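Long-range contacts in insecticidal Delta-Endotoxin Cry8Ea1 (Bacillus Thuringiensis, PDB 3EB7), which is toxic to the underground larvae of Holotrichia parallela, probably by forming pores in the membranes of gut cells, as related three-domain Cry toxins do: residues L276-I280 with S436-T440; R488-N492 with F555-Q559; S508-D512 with N568-I572; V522-F527 with A547-F553. One frame throughout, in Å; residues are numbered along the deposited sequence.

Overall arrangement
Interaction 1 is the most deeply buried of the four and lies nearest the middle of the chain; interactions 2, 3 and 4 are partly buried and belong to the C-terminal beta-sandwich. Interaction 1 sits where the chain passes into that sandwich, and Thr-440 O probably accepts a hydrogen bond from Asn-490 ND2 of interaction 2. Interactions 2 and 3 lie at the two ends of strand 559-567, with centres about 31 Å apart, and both combine a main-chain bond with polar side-chain bonds. Interaction 4 instead joins facing layers through aromatic rings. It meets interaction 3 along neighbouring strands, where Asp-512 and Arg-526 form a salt bridge.

Interaction 1 (L276-I280 with S436-T440); sequences LFDFI and SADRT
Phe-279 and Arg-439 form the main part of this contact, with Ala-437 and Phe-277 packed beside them. Arg-439 runs obliquely along the phenyl ring: its CG lies 3.7 Å from Phe-279 CE2, and its guanidinium then lays one face on CD2. Arg-439 CZ is 3.6 Å from Phe-279 CD2, which sits under that guanidinium face, displaced toward the rim. The two planes are inclined by 34°, short of a flat stack. The extended run from CG to NE carries the charged group the length of the ring. At the far end of the ring, the ring edge at Phe-279 CZ meets Asp-438 O, 3.6 Å away. Phe-277, with CG anti to the backbone N (chi1 -175°), reaches toward the same loop and sets its CZ 3.4 Å from Ala-437 CB.

No direct hydrogen bond joins the segments. A water in the plane of the guanidinium accepts a bond from Arg-439 NH2 at 3.1 Å and lies close to Ile-280 O. Arg-439 NH2 also forms a salt bridge with Asp-340, a second hold on the guanidinium. Asp-438 turns elsewhere, to Lys-455. The contact thus fastens the start of strand 278-292, in one sheet of the central beta-prism, to the linker between strands 427-434 and 442-443, at the passage from prism to C-terminal beta-sandwich in a three-domain Cry toxin.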
loop_
_atom_site.group_PDB
_atom_site.type_symbol
_atom_site.label_atom_id
_atom_site.label_comp_id
_atom_site.label_asym_id
_atom_site.label_seq_id
_atom_site.Cartn_x
_atom_site.Cartn_y
_atom_site.Cartn_z
ATOM N N LEU A 276 -11.081 7.673 8.552
ATOM C CA LEU A 276 -9.945 7.275 9.362
ATOM C C LEU A 276 -9.715 5.786 9.190
ATOM O O LEU A 276 -10.655 5.024 8.952
ATOM C CB LEU A 276 -10.242 7.587 10.851
ATOM C CG LEU A 276 -10.122 9.078 11.177
ATOM C CD1 LEU A 276 -11.033 9.390 12.344
ATOM C CD2 LEU A 276 -8.634 9.462 11.430
ATOM N N PHE A 277 -8.473 5.357 9.309
ATOM C CA PHE A 277 -8.152 3.944 9.127
ATOM C C PHE A 277 -9.068 3.091 10.017
ATOM O O PHE A 277 -9.196 3.357 11.195
ATOM C CB PHE A 277 -6.680 3.713 9.466
ATOM C CG PHE A 277 -6.214 2.306 9.194
ATOM C CD1 PHE A 277 -5.831 1.916 7.908
ATOM C CD2 PHE A 277 -6.170 1.366 10.215
ATOM C CE1 PHE A 277 -5.389 0.613 7.644
ATOM C CE2 PHE A 277 -5.745 0.067 9.950
ATOM C CZ PHE A 277 -5.354 -0.302 8.641
ATOM N N ASP A 278 -9.741 2.094 9.461
ATOM C CA ASP A 278 -10.717 1.322 10.275
ATOM C C ASP A 278 -10.709 -0.202 10.054
ATOM O O ASP A 278 -10.057 -0.704 9.156
ATOM C CB ASP A 278 -12.139 1.899 10.174
ATOM C CG ASP A 278 -12.715 1.856 8.762
ATOM O OD1 ASP A 278 -12.098 1.253 7.863
ATOM O OD2 ASP A 278 -13.824 2.417 8.546
ATOM N N PHE A 279 -11.415 -0.911 10.916
ATOM C CA PHE A 279 -11.505 -2.380 10.858
ATOM C C PHE A 279 -12.953 -2.783 10.894
ATOM O O PHE A 279 -13.708 -2.232 11.698
ATOM C CB PHE A 279 -10.778 -3.022 12.047
ATOM C CG PHE A 279 -9.292 -2.853 11.991
ATOM C CD1 PHE A 279 -8.664 -1.785 12.674
ATOM C CD2 PHE A 279 -8.515 -3.718 11.226
ATOM C CE1 PHE A 279 -7.270 -1.615 12.591
ATOM C CE2 PHE A 279 -7.141 -3.564 11.146
ATOM C CZ PHE A 279 -6.517 -2.518 11.817
ATOM N N ILE A 280 -13.327 -3.722 10.023
ATOM C CA ILE A 280 -14.657 -4.314 10.044
ATOM C C ILE A 280 -14.917 -5.025 11.364
ATOM O O ILE A 280 -14.053 -5.747 11.857
ATOM C CB ILE A 280 -14.907 -5.260 8.797
ATOM C CG1 ILE A 280 -16.354 -5.726 8.734
ATOM C CG2 ILE A 280 -13.972 -6.509 8.813
ATOM C CD1 ILE A 280 -16.789 -6.216 7.327
ATOM N N SER A 436 0.831 -4.679 6.884
ATOM C CA SER A 436 1.762 -3.828 7.694
ATOM C C SER A 436 1.068 -2.850 8.648
ATOM O O SER A 436 1.676 -2.328 9.549
ATOM C CB SER A 436 2.723 -3.027 6.790
ATOM O OG SER A 436 2.003 -2.255 5.845
ATOM N N ALA A 437 -0.212 -2.598 8.412
ATOM C CA ALA A 437 -0.977 -1.655 9.184
ATOM C C ALA A 437 -1.640 -2.376 10.372
ATOM O O ALA A 437 -2.641 -3.054 10.232
ATOM C CB ALA A 437 -1.998 -0.999 8.276
ATOM N N ASP A 438 -1.067 -2.212 11.551
ATOM C CA ASP A 438 -1.450 -3.030 12.680
ATOM C C ASP A 438 -2.771 -2.577 13.298
ATOM O O ASP A 438 -3.277 -1.512 12.991
ATOM C CB ASP A 438 -0.287 -3.148 13.711
ATOM C CG ASP A 438 -0.036 -1.860 14.521
ATOM O OD1 ASP A 438 -0.768 -0.844 14.408
ATOM O OD2 ASP A 438 0.929 -1.872 15.309
ATOM N N ARG A 439 -3.291 -3.414 14.183
ATOM C CA ARG A 439 -4.555 -3.219 14.871
ATOM C C ARG A 439 -4.462 -2.446 16.180
ATOM O O ARG A 439 -5.480 -2.010 16.721
ATOM C CB ARG A 439 -5.143 -4.596 15.176
ATOM C CG ARG A 439 -5.512 -5.378 13.934
ATOM C CD ARG A 439 -6.285 -6.637 14.364
ATOM N NE ARG A 439 -6.965 -7.119 13.193
ATOM C CZ ARG A 439 -8.238 -6.908 12.919
ATOM N NH1 ARG A 439 -9.013 -6.282 13.788
ATOM N NH2 ARG A 439 -8.730 -7.357 11.768
ATOM N N THR A 440 -3.245 -2.270 16.672
ATOM C CA THR A 440 -3.000 -1.899 18.066
ATOM C C THR A 440 -2.201 -0.609 18.232
ATOM O O THR A 440 -2.019 -0.136 19.380
ATOM C CB THR A 440 -2.176 -3.034 18.784
ATOM O OG1 THR A 440 -1.092 -3.422 17.934
ATOM C CG2 THR A 440 -3.040 -4.296 19.091
HETATM O O HOH W 1 -11.832 -7.122 11.279
#

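Interaction 2 (R488-N492 with F555-Q559); sequences RLNIN and FNQAQ
Ile-491 turns CG1 anti to its carbonyl carbon (chi1 -42°), and its second torsion (chi2 -56°) turns CD1 over the ring of Phe-555, whose own CG is likewise anti to the carbonyl carbon. Ile-491 CD1 stands 3.5 Å from the centroid of the Phe-555 ring, only 5° off the ring normal, a well-centred CH-pi contact. Leu-489 adds CD1 at 3.6 Å from Phe-555 CE2, its side chain crossing that of Phe-555 at about a right angle. The ring is also met edge-to-face by Phe-553.

The backbones are joined beside this apolar patch. Ile-491 N donates to Ala-558 O at 2.6 Å, a short and nearly straight bond. Asn-490 and Gln-559 form an antiparallel non-hydrogen-bonded pair, in which Gln-559 CA approaches Leu-489 O at 3.3 Å in a CA-H...O contact. Their side chains lie on the same face of the sheet, and Gln-559 NE2 gives a bent hydrogen bond to Asn-490 OD1 over 3.0 Å, with the amide planes well inclined to each other. The other end of the Asn-490 amide, ND2, is bonded to Thr-440 O, so both polar atoms of this amide are engaged. Arg-488, bent at chi2 and chi3, folds its guanidinium back across Gln-559, with NH1 3.4 Å from Gln-559 CB. Here the loop leading into strand 559-567 joins the end of strand 482-491 as antiparallel neighbours in one sheet of the jelly-roll beta-sandwich that forms the C-terminal domain of Cry toxins.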
loop_
_atom_site.group_PDB
_atom_site.type_symbol
_atom_site.label_atom_id
_atom_site.label_comp_id
_atom_site.label_asym_id
_atom_site.label_seq_id
_atom_site.Cartn_x
_atom_site.Cartn_y
_atom_site.Cartn_z
ATOM N N ARG A 488 -4.723 6.272 19.791
ATOM C CA ARG A 488 -4.655 5.328 20.901
ATOM C C ARG A 488 -3.526 4.344 20.667
ATOM O O ARG A 488 -3.381 3.803 19.556
ATOM C CB ARG A 488 -5.998 4.637 21.039
ATOM C CG ARG A 488 -5.913 3.123 21.201
ATOM C CD ARG A 488 -6.680 2.665 22.462
ATOM N NE ARG A 488 -6.363 3.562 23.582
ATOM C CZ ARG A 488 -5.287 3.435 24.348
ATOM N NH1 ARG A 488 -4.423 2.420 24.121
ATOM N NH2 ARG A 488 -5.095 4.321 25.337
ATOM N N LEU A 489 -2.700 4.150 21.685
ATOM C CA LEU A 489 -1.443 3.412 21.536
ATOM C C LEU A 489 -1.237 2.255 22.537
ATOM O O LEU A 489 -1.724 2.299 23.672
ATOM C CB LEU A 489 -0.263 4.372 21.672
ATOM C CG LEU A 489 -0.167 5.700 20.913
ATOM C CD1 LEU A 489 0.981 6.495 21.546
ATOM C CD2 LEU A 489 0.069 5.440 19.410
ATOM N N ASN A 490 -0.499 1.231 22.111
ATOM C CA ASN A 490 -0.090 0.172 22.999
ATOM C C ASN A 490 1.415 0.203 23.151
ATOM O O ASN A 490 2.145 -0.053 22.173
ATOM C CB ASN A 490 -0.643 -1.200 22.560
ATOM C CG ASN A 490 -2.145 -1.341 22.885
ATOM O OD1 ASN A 490 -2.520 -1.613 24.039
ATOM N ND2 ASN A 490 -3.013 -1.104 21.877
ATOM N N ILE A 491 1.877 0.570 24.364
ATOM C CA ILE A 491 3.320 0.805 24.573
ATOM C C ILE A 491 3.975 -0.507 25.072
ATOM O O ILE A 491 3.584 -1.065 26.121
ATOM C CB ILE A 491 3.643 2.025 25.544
ATOM C CG1 ILE A 491 2.757 3.287 25.314
ATOM C CG2 ILE A 491 5.144 2.364 25.563
ATOM C CD1 ILE A 491 2.757 3.883 23.914
ATOM N N ASN A 492 4.946 -1.002 24.307
ATOM C CA ASN A 492 5.743 -2.152 24.738
ATOM C C ASN A 492 6.735 -1.789 25.866
ATOM O O ASN A 492 7.122 -0.627 26.045
ATOM C CB ASN A 492 6.499 -2.763 23.570
ATOM C CG ASN A 492 5.615 -3.619 22.660
ATOM O OD1 ASN A 492 4.434 -3.846 22.918
ATOM N ND2 ASN A 492 6.203 -4.095 21.586
ATOM N N PHE A 555 5.992 7.712 28.109
ATOM C CA PHE A 555 4.579 7.451 28.286
ATOM C C PHE A 555 4.211 7.198 29.755
ATOM O O PHE A 555 5.021 6.747 30.534
ATOM C CB PHE A 555 4.136 6.302 27.373
ATOM C CG PHE A 555 4.221 6.647 25.918
ATOM C CD1 PHE A 555 5.317 6.244 25.160
ATOM C CD2 PHE A 555 3.235 7.408 25.329
ATOM C CE1 PHE A 555 5.421 6.586 23.838
ATOM C CE2 PHE A 555 3.315 7.748 24.014
ATOM C CZ PHE A 555 4.417 7.344 23.254
ATOM N N ASN A 556 2.974 7.473 30.113
ATOM C CA ASN A 556 2.461 7.286 31.451
ATOM C C ASN A 556 2.107 5.811 31.710
ATOM O O ASN A 556 2.363 5.266 32.802
ATOM C CB ASN A 556 1.213 8.159 31.644
ATOM C CG ASN A 556 1.495 9.656 31.522
ATOM O OD1 ASN A 556 2.604 10.114 31.777
ATOM N ND2 ASN A 556 0.466 10.430 31.161
ATOM N N GLN A 557 1.494 5.167 30.720
ATOM C CA GLN A 557 1.060 3.790 30.907
ATOM C C GLN A 557 1.080 3.016 29.605
ATOM O O GLN A 557 1.406 3.596 28.547
ATOM C CB GLN A 557 -0.299 3.716 31.614
ATOM C CG GLN A 557 -1.488 3.899 30.759
ATOM C CD GLN A 557 -1.960 5.326 30.673
ATOM O OE1 GLN A 557 -1.171 6.246 30.463
ATOM N NE2 GLN A 557 -3.273 5.523 30.813
ATOM N N ALA A 558 0.761 1.713 29.702
ATOM C CA ALA A 558 0.825 0.782 28.576
ATOM C C ALA A 558 -0.162 1.186 27.468
ATOM O O ALA A 558 0.136 1.077 26.287
ATOM C CB ALA A 558 0.584 -0.636 29.052
ATOM N N GLN A 559 -1.313 1.695 27.873
ATOM C CA GLN A 559 -2.332 2.155 26.963
ATOM C C GLN A 559 -2.325 3.669 27.091
ATOM O O GLN A 559 -2.898 4.201 28.041
ATOM C CB GLN A 559 -3.696 1.599 27.381
ATOM C CG GLN A 559 -3.985 0.172 26.906
ATOM C CD GLN A 559 -3.203 -0.869 27.670
ATOM O OE1 GLN A 559 -3.539 -1.181 28.834
ATOM N NE2 GLN A 559 -2.150 -1.442 27.020
#

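Interaction 3 (S508-D512 with N568-I572); sequences SVDFD and NFSSI
Val-509 points into the loop 568-572, and each carbon of its side chain meets a different residue there. Its CB lies 3.6 Å from Ser-570 OG. From CB the side chain forks: CG1 packs against Ser-571 CB at 3.9 Å, while CG2 reaches Phe-569 CD1 at the same distance, coming obliquely to the ring. With CG1 anti to the carbonyl carbon (chi1 -66°), the fork spreads CG1 toward Ser-571 and CG2, between backbone N and carbonyl carbon, toward the ring. Phe-511 CB touches the same ring farther along, at CD2.

Next to the valine, Asp-510 and Ser-570 exchange two hydrogen bonds. Asp-510 N donates to Ser-570 OG at 3.0 Å, and Ser-570 N returns a bond to Asp-510 O at 2.8 Å, so one serine is held by both its hydroxyl and its main chain. At the outer end Asn-568 ND2 donates to Asp-512 OD2 over a longer 3.3 Å, approaching from above the carboxylate plane. Asp-512 OD1 is bound in turn by Arg-526 in a salt bridge, which would probably steady the carboxylate for the asparagine.

The two segments run antiparallel, 170° apart, continuing the pairing of strands 511-517 and 559-567 past the end of the latter. Strand 520-527 flanks strand 511-517 on its other side, and Val-578 of strand 578-588, in the facing sheet, packs on Val-509, Phe-511 and Phe-569.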
loop_
_atom_site.group_PDB
_atom_site.type_symbol
_atom_site.label_atom_id
_atom_site.label_comp_id
_atom_site.label_asym_id
_atom_site.label_seq_id
_atom_site.Cartn_x
_atom_site.Cartn_y
_atom_site.Cartn_z
ATOM N N SER A 508 2.025 25.052 3.221
ATOM C CA SER A 508 2.246 26.309 2.519
ATOM C C SER A 508 2.461 27.469 3.516
ATOM O O SER A 508 2.675 28.601 3.100
ATOM C CB SER A 508 1.040 26.622 1.625
ATOM O OG SER A 508 -0.162 26.596 2.392
ATOM N N VAL A 509 2.407 27.182 4.821
ATOM C CA VAL A 509 2.493 28.204 5.875
ATOM C C VAL A 509 3.414 27.766 7.013
ATOM O O VAL A 509 3.646 26.573 7.165
ATOM C CB VAL A 509 1.091 28.578 6.463
ATOM C CG1 VAL A 509 0.264 29.255 5.424
ATOM C CG2 VAL A 509 0.373 27.354 7.095
ATOM N N ASP A 510 3.955 28.723 7.780
ATOM C CA ASP A 510 4.665 28.414 9.031
ATOM C C ASP A 510 3.565 28.277 10.105
ATOM O O ASP A 510 2.538 28.913 9.975
ATOM C CB ASP A 510 5.647 29.524 9.481
ATOM C CG ASP A 510 6.584 30.042 8.365
ATOM O OD1 ASP A 510 6.814 31.300 8.319
ATOM O OD2 ASP A 510 7.116 29.244 7.550
ATOM N N PHE A 511 3.792 27.486 11.171
ATOM C CA PHE A 511 2.750 27.149 12.145
ATOM C C PHE A 511 3.361 26.677 13.453
ATOM O O PHE A 511 4.490 26.188 13.502
ATOM C CB PHE A 511 1.793 26.040 11.609
ATOM C CG PHE A 511 2.489 24.752 11.257
ATOM C CD1 PHE A 511 2.436 23.658 12.108
ATOM C CD2 PHE A 511 3.271 24.648 10.083
ATOM C CE1 PHE A 511 3.142 22.469 11.785
ATOM C CE2 PHE A 511 3.947 23.489 9.767
ATOM C CZ PHE A 511 3.888 22.402 10.632
ATOM N N ASP A 512 2.580 26.821 14.514
ATOM C CA ASP A 512 2.871 26.256 15.813
ATOM C C ASP A 512 2.383 24.771 15.890
ATOM O O ASP A 512 1.268 24.460 15.508
ATOM C CB ASP A 512 2.162 27.114 16.877
ATOM C CG ASP A 512 2.888 28.451 17.165
ATOM O OD1 ASP A 512 3.995 28.695 16.618
ATOM O OD2 ASP A 512 2.360 29.255 17.985
ATOM N N ASN A 568 -1.711 28.969 14.927
ATOM C CA ASN A 568 -0.956 30.198 14.641
ATOM C C ASN A 568 -0.303 30.175 13.271
ATOM O O ASN A 568 0.921 30.251 13.139
ATOM C CB ASN A 568 0.090 30.437 15.765
ATOM C CG ASN A 568 0.612 31.885 15.815
ATOM O OD1 ASN A 568 -0.022 32.819 15.290
ATOM N ND2 ASN A 568 1.768 32.076 16.463
ATOM N N PHE A 569 -1.135 30.030 12.250
ATOM C CA PHE A 569 -0.688 29.948 10.870
ATOM C C PHE A 569 -0.119 31.311 10.441
ATOM O O PHE A 569 -0.763 32.336 10.675
ATOM C CB PHE A 569 -1.868 29.587 9.963
ATOM C CG PHE A 569 -2.298 28.118 10.005
ATOM C CD1 PHE A 569 -3.024 27.570 8.935
ATOM C CD2 PHE A 569 -1.989 27.284 11.084
ATOM C CE1 PHE A 569 -3.449 26.232 8.973
ATOM C CE2 PHE A 569 -2.415 25.964 11.125
ATOM C CZ PHE A 569 -3.153 25.448 10.079
ATOM N N SER A 570 1.045 31.326 9.784
ATOM C CA SER A 570 1.625 32.568 9.242
ATOM C C SER A 570 0.775 33.295 8.167
ATOM O O SER A 570 1.084 34.415 7.774
ATOM C CB SER A 570 2.999 32.275 8.665
ATOM O OG SER A 570 2.887 31.499 7.487
ATOM N N SER A 571 -0.281 32.664 7.674
ATOM C CA SER A 571 -1.134 33.277 6.677
ATOM C C SER A 571 -2.461 32.561 6.748
ATOM O O SER A 571 -2.508 31.363 7.068
ATOM C CB SER A 571 -0.508 33.100 5.299
ATOM O OG SER A 571 -1.299 33.658 4.279
ATOM N N ILE A 572 -3.539 33.281 6.480
ATOM C CA ILE A 572 -4.839 32.658 6.327
ATOM C C ILE A 572 -5.390 32.807 4.920
ATOM O O ILE A 572 -6.541 32.502 4.668
ATOM C CB ILE A 572 -5.893 33.184 7.357
ATOM C CG1 ILE A 572 -5.965 34.725 7.341
ATOM C CG2 ILE A 572 -5.635 32.595 8.747
ATOM C CD1 ILE A 572 -7.212 35.294 8.014
#

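Interaction 4 (V522-F527 with A547-F553); sequences VNNGRF and ASFSTPF
Across the interior of the C-terminal jelly-roll beta-sandwich, Phe-527 and Phe-549 bring together strand 520-527, the outermost strand of one sheet, and the chain leaving strand 545-548 of the other. The segments run nearly antiparallel, yet no clear direct hydrogen bond joins them; aromatic side chains fill the gap.

Phe-527 is at one end. Ala-547 CB sits over the centre of its ring, 3.5 Å from the centroid, as a CH-pi contact. The ring then turns its edge toward the face of Phe-549 in an offset edge-to-face pair, planes at 87° and centroids 5.4 Å apart. Phe-527 CZ makes the nearest approach, 3.6 Å from Phe-549 CZ.

Phe-549 is the middle of the row. Asn-523 CB stands over its centre, 3.5 Å from the centroid and 3° off the normal, while the backbone at Asn-524 and Gly-525 lies at the ring's edge, with Asn-524 C 3.6 Å from Phe-549 CE2. With CG anti to its carbonyl carbon (chi1 -61°), Phe-549 lies against strand 520-527 and also touches Val-515 on the next strand.

Phe-553 closes the other end: Val-522 CG2 packs over its face, 4.0 Å from the centroid and somewhat toward the rim. Beside this pair a single water links the two backbones, donating to Val-522 O at 2.6 Å and to Pro-552 O at 2.7 Å.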
loop_
_atom_site.group_PDB
_atom_site.type_symbol
_atom_site.label_atom_id
_atom_site.label_comp_id
_atom_site.label_asym_id
_atom_site.label_seq_id
_atom_site.Cartn_x
_atom_site.Cartn_y
_atom_site.Cartn_z
ATOM N N VAL A 522 3.952 17.699 25.665
ATOM C CA VAL A 522 5.309 17.257 25.932
ATOM C C VAL A 522 6.334 17.915 24.996
ATOM O O VAL A 522 7.538 17.900 25.274
ATOM C CB VAL A 522 5.441 15.690 25.909
ATOM C CG1 VAL A 522 4.891 15.068 27.216
ATOM C CG2 VAL A 522 4.819 15.058 24.607
ATOM N N ASN A 523 5.854 18.500 23.898
ATOM C CA ASN A 523 6.698 19.157 22.910
ATOM C C ASN A 523 5.909 20.311 22.306
ATOM O O ASN A 523 4.707 20.197 22.133
ATOM C CB ASN A 523 7.133 18.205 21.785
ATOM C CG ASN A 523 8.060 17.093 22.247
ATOM O OD1 ASN A 523 9.174 17.347 22.710
ATOM N ND2 ASN A 523 7.633 15.853 22.083
ATOM N N ASN A 524 6.563 21.434 22.040
ATOM C CA ASN A 524 5.908 22.576 21.323
ATOM C C ASN A 524 6.967 23.309 20.514
ATOM O O ASN A 524 8.103 23.439 20.966
ATOM C CB ASN A 524 5.178 23.597 22.255
ATOM C CG ASN A 524 4.229 24.603 21.445
ATOM O OD1 ASN A 524 3.035 24.314 21.279
ATOM N ND2 ASN A 524 4.774 25.748 20.932
ATOM N N GLY A 525 6.596 23.785 19.331
ATOM C CA GLY A 525 7.548 24.524 18.525
ATOM C C GLY A 525 6.926 25.137 17.316
ATOM O O GLY A 525 5.788 24.844 16.997
ATOM N N ARG A 526 7.691 25.974 16.633
ATOM C CA ARG A 526 7.275 26.566 15.389
ATOM C C ARG A 526 7.980 25.872 14.242
ATOM O O ARG A 526 9.152 25.521 14.360
ATOM C CB ARG A 526 7.608 28.056 15.350
ATOM C CG ARG A 526 7.114 28.711 14.072
ATOM C CD ARG A 526 6.451 29.978 14.448
ATOM N NE ARG A 526 5.801 30.657 13.328
ATOM C CZ ARG A 526 4.488 30.744 13.219
ATOM N NH1 ARG A 526 3.721 30.148 14.119
ATOM N NH2 ARG A 526 3.949 31.386 12.208
ATOM N N PHE A 527 7.263 25.670 13.129
ATOM C CA PHE A 527 7.841 25.015 11.982
ATOM C C PHE A 527 7.545 25.795 10.740
ATOM O O PHE A 527 6.564 26.522 10.668
ATOM C CB PHE A 527 7.387 23.547 11.923
ATOM C CG PHE A 527 7.775 22.785 13.148
ATOM C CD1 PHE A 527 6.911 22.734 14.254
ATOM C CD2 PHE A 527 9.052 22.212 13.238
ATOM C CE1 PHE A 527 7.302 22.084 15.427
ATOM C CE2 PHE A 527 9.455 21.580 14.395
ATOM C CZ PHE A 527 8.593 21.505 15.500
ATOM N N ALA A 547 9.070 17.867 11.240
ATOM C CA ALA A 547 9.048 18.648 12.455
ATOM C C ALA A 547 9.642 17.743 13.532
ATOM O O ALA A 547 8.987 16.797 13.980
ATOM C CB ALA A 547 7.630 19.052 12.806
ATOM N N SER A 548 10.884 18.041 13.932
ATOM C CA SER A 548 11.662 17.188 14.815
ATOM C C SER A 548 11.991 17.890 16.147
ATOM O O SER A 548 12.418 19.046 16.183
ATOM C CB SER A 548 12.937 16.718 14.103
ATOM O OG SER A 548 13.688 15.810 14.900
ATOM N N PHE A 549 11.751 17.168 17.239
ATOM C CA PHE A 549 12.043 17.606 18.578
ATOM C C PHE A 549 13.129 16.698 19.137
ATOM O O PHE A 549 13.098 15.485 18.897
ATOM C CB PHE A 549 10.827 17.436 19.476
ATOM C CG PHE A 549 9.624 18.221 19.046
ATOM C CD1 PHE A 549 8.568 17.583 18.377
ATOM C CD2 PHE A 549 9.515 19.599 19.343
ATOM C CE1 PHE A 549 7.431 18.291 17.992
ATOM C CE2 PHE A 549 8.358 20.329 18.955
ATOM C CZ PHE A 549 7.313 19.665 18.278
ATOM N N SER A 550 14.027 17.292 19.928
ATOM C CA SER A 550 15.093 16.589 20.624
ATOM C C SER A 550 14.742 16.331 22.083
ATOM O O SER A 550 15.222 15.369 22.658
ATOM C CB SER A 550 16.420 17.366 20.530
ATOM O OG SER A 550 16.264 18.705 20.998
ATOM N N THR A 551 13.909 17.186 22.667
ATOM C CA THR A 551 13.395 17.006 24.039
ATOM C C THR A 551 12.535 15.723 24.167
ATOM O O THR A 551 11.439 15.658 23.622
ATOM C CB THR A 551 12.565 18.268 24.480
ATOM O OG1 THR A 551 13.383 19.433 24.356
ATOM C CG2 THR A 551 12.043 18.169 25.922
ATOM N N PRO A 552 13.032 14.705 24.904
ATOM C CA PRO A 552 12.286 13.461 24.988
ATOM C C PRO A 552 11.161 13.522 26.031
ATOM O O PRO A 552 10.907 14.587 26.626
ATOM C CB PRO A 552 13.349 12.456 25.388
ATOM C CG PRO A 552 14.260 13.249 26.294
ATOM C CD PRO A 552 14.277 14.658 25.701
ATOM N N PHE A 553 10.478 12.389 26.220
ATOM C CA PHE A 553 9.431 12.222 27.207
ATOM C C PHE A 553 9.230 10.718 27.353
ATOM O O PHE A 553 9.751 9.932 26.552
ATOM C CB PHE A 553 8.139 12.877 26.748
ATOM C CG PHE A 553 7.515 12.222 25.501
ATOM C CD1 PHE A 553 6.613 11.166 25.621
ATOM C CD2 PHE A 553 7.828 12.677 24.223
ATOM C CE1 PHE A 553 6.056 10.581 24.487
ATOM C CE2 PHE A 553 7.281 12.102 23.124
ATOM C CZ PHE A 553 6.398 11.049 23.252
HETATM O O HOH W 2 8.890 16.373 26.848
#